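Local structure of dextranase (6NZS) at residues T447-S452 with E477-E482; N486-V491 with K503-D508; I405-N408 with P412-Q415. The protein catalyses the endohydrolysis of alpha-1,6-glucosidic linkages in dextran, as a member of glycoside hydrolase family 49. All coordinates share one frame; numbering follows the deposited sequence.

Contact 1: residues T447-S452 with E477-E482; sequences TCILNS and ENITVE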
# COMPACT_ATOMS: atom_id res chain seq x y z
N THR A 447 -10.36 5.52 10.66
CA THR A 447 -9.78 6.48 9.72
C THR A 447 -8.62 7.16 10.42
O THR A 447 -8.22 6.76 11.52
CB THR A 447 -10.87 7.41 9.15
OG1 THR A 447 -10.33 8.22 8.10
CG2 THR A 447 -11.43 8.30 10.24
N CYS A 448 -8.07 8.20 9.77
CA CYS A 448 -6.92 8.99 10.20
C CYS A 448 -5.60 8.32 9.83
O CYS A 448 -5.58 7.18 9.37
CB CYS A 448 -6.92 9.31 11.70
SG CYS A 448 -8.46 9.98 12.35
N ILE A 449 -4.49 9.03 10.04
CA ILE A 449 -3.18 8.47 9.75
C ILE A 449 -2.89 7.26 10.64
O ILE A 449 -2.43 6.22 10.17
CB ILE A 449 -2.10 9.55 9.85
CG1 ILE A 449 -2.41 10.73 8.90
CG2 ILE A 449 -0.73 8.96 9.55
CD1 ILE A 449 -2.43 10.36 7.42
N LEU A 450 -3.15 7.39 11.95
CA LEU A 450 -2.95 6.31 12.92
C LEU A 450 -4.28 5.97 13.60
O LEU A 450 -5.06 6.86 13.94
CB LEU A 450 -1.90 6.71 13.96
CG LEU A 450 -0.52 7.04 13.40
CD1 LEU A 450 -0.23 8.53 13.49
CD2 LEU A 450 0.55 6.23 14.13
N ASN A 451 -4.52 4.68 13.83
CA ASN A 451 -5.85 4.25 14.25
C ASN A 451 -5.79 2.95 15.03
O ASN A 451 -5.08 2.02 14.65
CB ASN A 451 -6.71 4.08 13.00
CG ASN A 451 -8.17 3.74 13.28
OD1 ASN A 451 -8.73 2.90 12.57
ND2 ASN A 451 -8.80 4.40 14.25
N SER A 452 -6.54 2.91 16.12
CA SER A 452 -7.05 1.67 16.72
C SER A 452 -8.57 1.73 16.55
O SER A 452 -9.26 2.39 17.34
CB SER A 452 -6.67 1.55 18.19
OG SER A 452 -7.41 0.48 18.79
N GLU A 477 8.28 6.72 13.88
CA GLU A 477 9.16 7.87 13.76
C GLU A 477 9.27 8.28 12.30
O GLU A 477 9.69 7.48 11.46
CB GLU A 477 10.55 7.60 14.34
CG GLU A 477 11.49 8.78 14.16
CD GLU A 477 12.67 8.78 15.10
OE1 GLU A 477 12.74 7.90 15.98
OE2 GLU A 477 13.53 9.68 14.97
N ASN A 478 8.92 9.54 12.02
CA ASN A 478 8.89 10.15 10.69
C ASN A 478 7.71 9.61 9.90
O ASN A 478 7.81 8.57 9.24
CB ASN A 478 10.22 10.00 9.94
CG ASN A 478 11.39 10.56 10.73
OD1 ASN A 478 11.23 11.49 11.51
ND2 ASN A 478 12.56 9.98 10.53
N ILE A 479 6.58 10.31 9.98
CA ILE A 479 5.41 10.03 9.15
C ILE A 479 5.10 11.35 8.45
O ILE A 479 4.52 12.26 9.05
CB ILE A 479 4.20 9.54 9.95
CG1 ILE A 479 4.56 8.33 10.83
CG2 ILE A 479 3.08 9.18 8.97
CD1 ILE A 479 3.41 7.92 11.75
N THR A 480 5.49 11.45 7.19
CA THR A 480 5.32 12.66 6.41
C THR A 480 4.04 12.53 5.59
O THR A 480 3.92 11.60 4.78
CB THR A 480 6.53 12.86 5.51
OG1 THR A 480 7.70 13.06 6.33
CG2 THR A 480 6.34 14.07 4.60
N VAL A 481 3.09 13.42 5.82
CA VAL A 481 1.80 13.40 5.14
C VAL A 481 1.73 14.62 4.24
O VAL A 481 1.73 15.77 4.72
CB VAL A 481 0.63 13.37 6.13
CG1 VAL A 481 -0.70 13.28 5.38
CG2 VAL A 481 0.79 12.19 7.09
N GLU A 482 1.72 14.39 2.94
CA GLU A 482 1.81 15.48 1.97
C GLU A 482 0.42 15.91 1.50
O GLU A 482 -0.48 15.08 1.36
CB GLU A 482 2.67 15.07 0.78
CG GLU A 482 4.08 14.63 1.20
CD GLU A 482 5.12 14.86 0.13
OE1 GLU A 482 5.02 15.85 -0.63
OE2 GLU A 482 6.07 14.06 0.06
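Ile449 and Val481 bring the two backbones nearest, with their CA atoms 8.4 Å apart, too far for strand pairing, and no hydrogen bond joins 447-452 to 477-482. The segments face each other across the interior of the parallel beta-helix. At Ile449 the chain turns a corner (phi/psi -64°/-46°) before extending into strand 450-452, whereas 477-482 is strand throughout.

From that corner the Ile449 side chain points into the interior and uses both its branches. CG2 meets Ile479 CG2 at 3.9 Å, the two methyls passing side by side while their side chains point opposite ways. The other branch bends at chi2 (-63°), which carries CD1 to Val481, tip to tip, 3.7 Å from Val481 CG2 and 4.0 Å from Val481 CG1. Val481 therefore receives the Ile449 methyl with both its own. Leu450 leaves the backbone obliquely, yet its end reaches Ile479: CD1 and CD2 each lie 4.1 Å from Ile479 CD1, a fork about a single methyl. Leu505, of the strand that follows in the stack, packs on both Leu450 and Ile479. Thr480 instead bonds through OG1 to Asn506 ND2.

All four touching residues are buried, and every contact between them is methyl or methylene against methyl. The interface thus rests on shape and exclusion of water, with 164 Å² buried and no directional bond to fix its register.

Contact 2: residues N486-V491 with K503-D508; sequences NCAIRV and KNLNID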
# COMPACT_ATOMS: atom_id res chain seq x y z
N ASN A 486 -7.41 14.29 6.65
CA ASN A 486 -8.59 14.49 7.49
C ASN A 486 -8.30 14.52 8.98
O ASN A 486 -8.86 15.37 9.69
CB ASN A 486 -9.71 13.49 7.15
CG ASN A 486 -9.38 12.05 7.49
OD1 ASN A 486 -8.21 11.64 7.49
ND2 ASN A 486 -10.41 11.26 7.77
N CYS A 487 -7.46 13.62 9.50
CA CYS A 487 -7.24 13.58 10.95
C CYS A 487 -5.95 12.82 11.25
O CYS A 487 -5.51 11.98 10.47
CB CYS A 487 -8.43 12.97 11.70
SG CYS A 487 -9.06 11.41 11.04
N ALA A 488 -5.36 13.13 12.41
CA ALA A 488 -4.07 12.54 12.78
C ALA A 488 -4.21 11.15 13.39
O ALA A 488 -3.58 10.20 12.91
CB ALA A 488 -3.32 13.47 13.74
N ILE A 489 -4.99 11.01 14.46
CA ILE A 489 -4.97 9.77 15.24
C ILE A 489 -6.29 9.56 15.96
O ILE A 489 -6.80 10.46 16.62
CB ILE A 489 -3.77 9.74 16.20
CG1 ILE A 489 -3.73 8.42 16.97
CG2 ILE A 489 -3.80 10.93 17.16
CD1 ILE A 489 -2.36 8.14 17.61
N ARG A 490 -6.84 8.35 15.85
CA ARG A 490 -8.01 7.96 16.63
C ARG A 490 -7.73 6.61 17.26
O ARG A 490 -7.60 5.61 16.55
CB ARG A 490 -9.29 7.93 15.80
CG ARG A 490 -9.87 9.32 15.57
CD ARG A 490 -11.06 9.34 14.64
NE ARG A 490 -11.28 10.72 14.22
CZ ARG A 490 -12.07 11.10 13.22
NH1 ARG A 490 -12.76 10.22 12.52
NH2 ARG A 490 -12.15 12.39 12.92
N VAL A 491 -7.64 6.58 18.59
CA VAL A 491 -7.39 5.36 19.33
C VAL A 491 -8.63 5.04 20.15
O VAL A 491 -8.91 5.72 21.14
CB VAL A 491 -6.15 5.49 20.22
CG1 VAL A 491 -5.97 4.24 21.08
CG2 VAL A 491 -4.90 5.73 19.36
N LYS A 503 6.65 10.21 16.59
CA LYS A 503 7.64 11.27 16.46
C LYS A 503 7.67 11.77 15.02
O LYS A 503 7.77 10.97 14.08
CB LYS A 503 9.03 10.77 16.87
CG LYS A 503 10.08 11.87 16.84
CD LYS A 503 11.41 11.40 17.44
CE LYS A 503 12.41 12.54 17.46
NZ LYS A 503 13.64 12.21 18.24
N ASN A 504 7.60 13.08 14.86
CA ASN A 504 7.63 13.72 13.53
C ASN A 504 6.52 13.21 12.61
O ASN A 504 6.75 12.91 11.43
CB ASN A 504 9.01 13.62 12.86
CG ASN A 504 9.11 14.52 11.63
OD1 ASN A 504 8.44 15.56 11.54
ND2 ASN A 504 9.92 14.11 10.66
N LEU A 505 5.31 13.12 13.15
CA LEU A 505 4.12 13.11 12.31
C LEU A 505 3.95 14.53 11.80
O LEU A 505 3.55 15.42 12.56
CB LEU A 505 2.90 12.67 13.11
CG LEU A 505 1.55 12.85 12.40
CD1 LEU A 505 1.51 12.05 11.10
CD2 LEU A 505 0.38 12.49 13.30
N ASN A 506 4.30 14.77 10.54
CA ASN A 506 4.26 16.10 9.95
C ASN A 506 3.23 16.10 8.84
O ASN A 506 3.36 15.37 7.85
CB ASN A 506 5.64 16.58 9.50
CG ASN A 506 6.25 15.71 8.42
OD1 ASN A 506 6.22 16.06 7.24
ND2 ASN A 506 6.87 14.60 8.82
N ILE A 507 2.18 16.88 9.03
CA ILE A 507 1.05 16.96 8.11
C ILE A 507 1.08 18.32 7.42
O ILE A 507 1.21 19.35 8.08
CB ILE A 507 -0.27 16.74 8.87
CG1 ILE A 507 -0.32 15.33 9.46
CG2 ILE A 507 -1.48 16.99 7.96
CD1 ILE A 507 -1.51 15.10 10.40
N ASP A 508 0.98 18.32 6.09
CA ASP A 508 1.04 19.59 5.36
C ASP A 508 -0.14 20.49 5.73
O ASP A 508 0.03 21.69 5.98
CB ASP A 508 1.03 19.35 3.85
CG ASP A 508 2.40 19.04 3.29
OD1 ASP A 508 3.38 19.06 4.05
OD2 ASP A 508 2.48 18.77 2.07
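Ala488 meets Leu505 and Ile507 across the interior of a parallel beta-helix, the fold of this pectate-lyase-like family. The nearest CA atoms, Ala488 and Ile507, are 8.2 Å apart, and no hydrogen bond crosses, so the two segments are different walls of the coil and not paired strands.

In chain order, Asn486 comes first and leads into Cys487, which turns away from 503-508 and forms a disulfide with Cys448, tying this coil to the preceding one. Ala488 sits where the chain turns into the strand, and its CB becomes the meeting point: Leu505 CD2 lies 3.9 Å from it and Ile507 CD1 4.1 Å. The two longer side chains supply the reach. Ile507 stretches out with CD1 anti to CA (chi2 172°), while Leu505 offers one branch of its fork. Tyr550, from the next strand of the stack, touches all three residues. Ile489 then starts the strand. Arg490 turns back so that Cys487 SG lies 3.7 Å above its guanidinium plane, over the centre. NE, NH1 and NH2 bond to the carbonyl oxygens of Val519, Lys444 and Ser517, which should hold the group in one orientation.

Within 503-508, Asn506 folds back on its own strand: ND2 donates to Asn504 O at 3.1 Å with an N-H...O angle of 153°, approaching from 47° out of the carbonyl plane.

Contact 3: residues I405-N408 with P412-Q415; sequences IWKN and PVIQ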
# COMPACT_ATOMS: atom_id res chain seq x y z
N ILE A 405 3.39 5.56 0.62
CA ILE A 405 1.99 5.15 0.65
C ILE A 405 1.14 6.13 -0.15
O ILE A 405 1.22 7.34 0.07
CB ILE A 405 1.45 5.03 2.09
CG1 ILE A 405 2.25 3.96 2.86
CG2 ILE A 405 -0.05 4.72 2.07
CD1 ILE A 405 1.91 3.89 4.35
N TRP A 406 0.34 5.60 -1.08
CA TRP A 406 -0.71 6.36 -1.77
C TRP A 406 -2.02 5.81 -1.21
O TRP A 406 -2.49 4.74 -1.61
CB TRP A 406 -0.62 6.16 -3.28
CG TRP A 406 -1.43 7.18 -4.06
CD1 TRP A 406 -2.73 7.56 -3.86
CD2 TRP A 406 -0.96 7.94 -5.17
NE1 TRP A 406 -3.09 8.53 -4.78
CE2 TRP A 406 -2.01 8.77 -5.60
CE3 TRP A 406 0.27 8.00 -5.86
CZ2 TRP A 406 -1.88 9.67 -6.67
CZ3 TRP A 406 0.40 8.89 -6.91
CH2 TRP A 406 -0.66 9.71 -7.30
N LYS A 407 -2.60 6.53 -0.26
CA LYS A 407 -3.81 6.07 0.39
C LYS A 407 -5.01 6.49 -0.44
O LYS A 407 -5.02 7.58 -1.02
CB LYS A 407 -3.85 6.68 1.80
CG LYS A 407 -5.13 6.47 2.58
CD LYS A 407 -5.27 5.02 3.01
CE LYS A 407 -6.69 4.73 3.42
NZ LYS A 407 -6.79 3.35 4.02
N ASN A 408 -6.02 5.61 -0.54
CA ASN A 408 -7.26 5.99 -1.21
C ASN A 408 -8.26 6.53 -0.18
O ASN A 408 -7.90 7.42 0.59
CB ASN A 408 -7.80 4.84 -2.08
CG ASN A 408 -6.97 4.63 -3.35
OD1 ASN A 408 -5.92 5.25 -3.54
ND2 ASN A 408 -7.47 3.80 -4.25
N PRO A 412 -7.90 3.72 7.76
CA PRO A 412 -6.77 4.57 8.13
C PRO A 412 -5.53 4.15 7.34
O PRO A 412 -5.58 3.27 6.49
CB PRO A 412 -6.58 4.22 9.60
CG PRO A 412 -6.87 2.74 9.61
CD PRO A 412 -8.04 2.57 8.68
N VAL A 413 -4.42 4.81 7.64
CA VAL A 413 -3.13 4.34 7.14
C VAL A 413 -2.58 3.21 8.00
O VAL A 413 -2.43 2.07 7.54
CB VAL A 413 -2.13 5.51 6.98
CG1 VAL A 413 -0.79 5.00 6.46
CG2 VAL A 413 -2.70 6.57 6.02
N ILE A 414 -2.33 3.48 9.28
CA ILE A 414 -1.82 2.50 10.24
C ILE A 414 -2.96 2.04 11.14
O ILE A 414 -3.71 2.87 11.67
CB ILE A 414 -0.70 3.14 11.08
CG1 ILE A 414 0.56 3.33 10.22
CG2 ILE A 414 -0.41 2.31 12.33
CD1 ILE A 414 1.45 4.48 10.69
N GLN A 415 -3.08 0.72 11.34
CA GLN A 415 -4.17 0.13 12.13
C GLN A 415 -3.59 -0.84 13.15
O GLN A 415 -2.79 -1.71 12.80
CB GLN A 415 -5.09 -0.66 11.19
CG GLN A 415 -6.25 -1.37 11.89
CD GLN A 415 -7.22 -0.38 12.50
OE1 GLN A 415 -7.28 -0.22 13.71
NE2 GLN A 415 -7.97 0.32 11.64
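Lys407 reaches across to Pro412 and Val413. Its CB points toward 412-415, and CG, anti to the backbone N (chi1 172°), runs alongside Val413, 4.2 Å from CG2. A bend at chi2 (71°) then swings the chain toward the Pro412 carbonyl: CD lies 3.9 Å from Pro412 O, CE 3.6 Å, and NZ closes a hydrogen bond to that same oxygen at 2.8 Å. NZ comes from above the carbonyl plane, 48° out of it, and not along a lone pair. The ammonium also donates to Asn410 O and Asp388 O, so this buried charge is met by backbone oxygens. Cutting the chain back to an alanine here would probably leave these carbonyls without their common donor and open a gap beside Val413.

Next to the lysine, Ile405 CD1 packs 3.6 Å from Val413 CG1, the two side chains meeting at a slant.

No helix takes part. Strand 398-407 runs parallel between strands 377-380 and 382-386 of the coil before and strand 423-435 of the coil after, while strand 414-415 lies between 391-392 and 450-452 on another wall of the beta-helix, with a short turn joining the two walls.

In the fold
All three contacts are buried, and each spans the interior between the same two walls of the beta-helix. Contacts 3, 1 and 2 follow one another along the stack, with strand 423-435 intervening between contacts 3 and 1 on one wall. Contacts 1 and 2 are neighbours, with centres 5 Å apart; Asn478 N lies 2.8 Å from Lys503 O, a probable hydrogen bond between adjacent strands. Contact 3 joins contact 1 through Ile449 O and Ile414 N, 2.9 Å apart, but does not touch contact 2, about 6 Å off at the nearest atoms. Contact 3, closest to the chain centre, adds a lysine-carbonyl bond to its apolar packing, whereas contacts 1 and 2 meet by apolar groups alone.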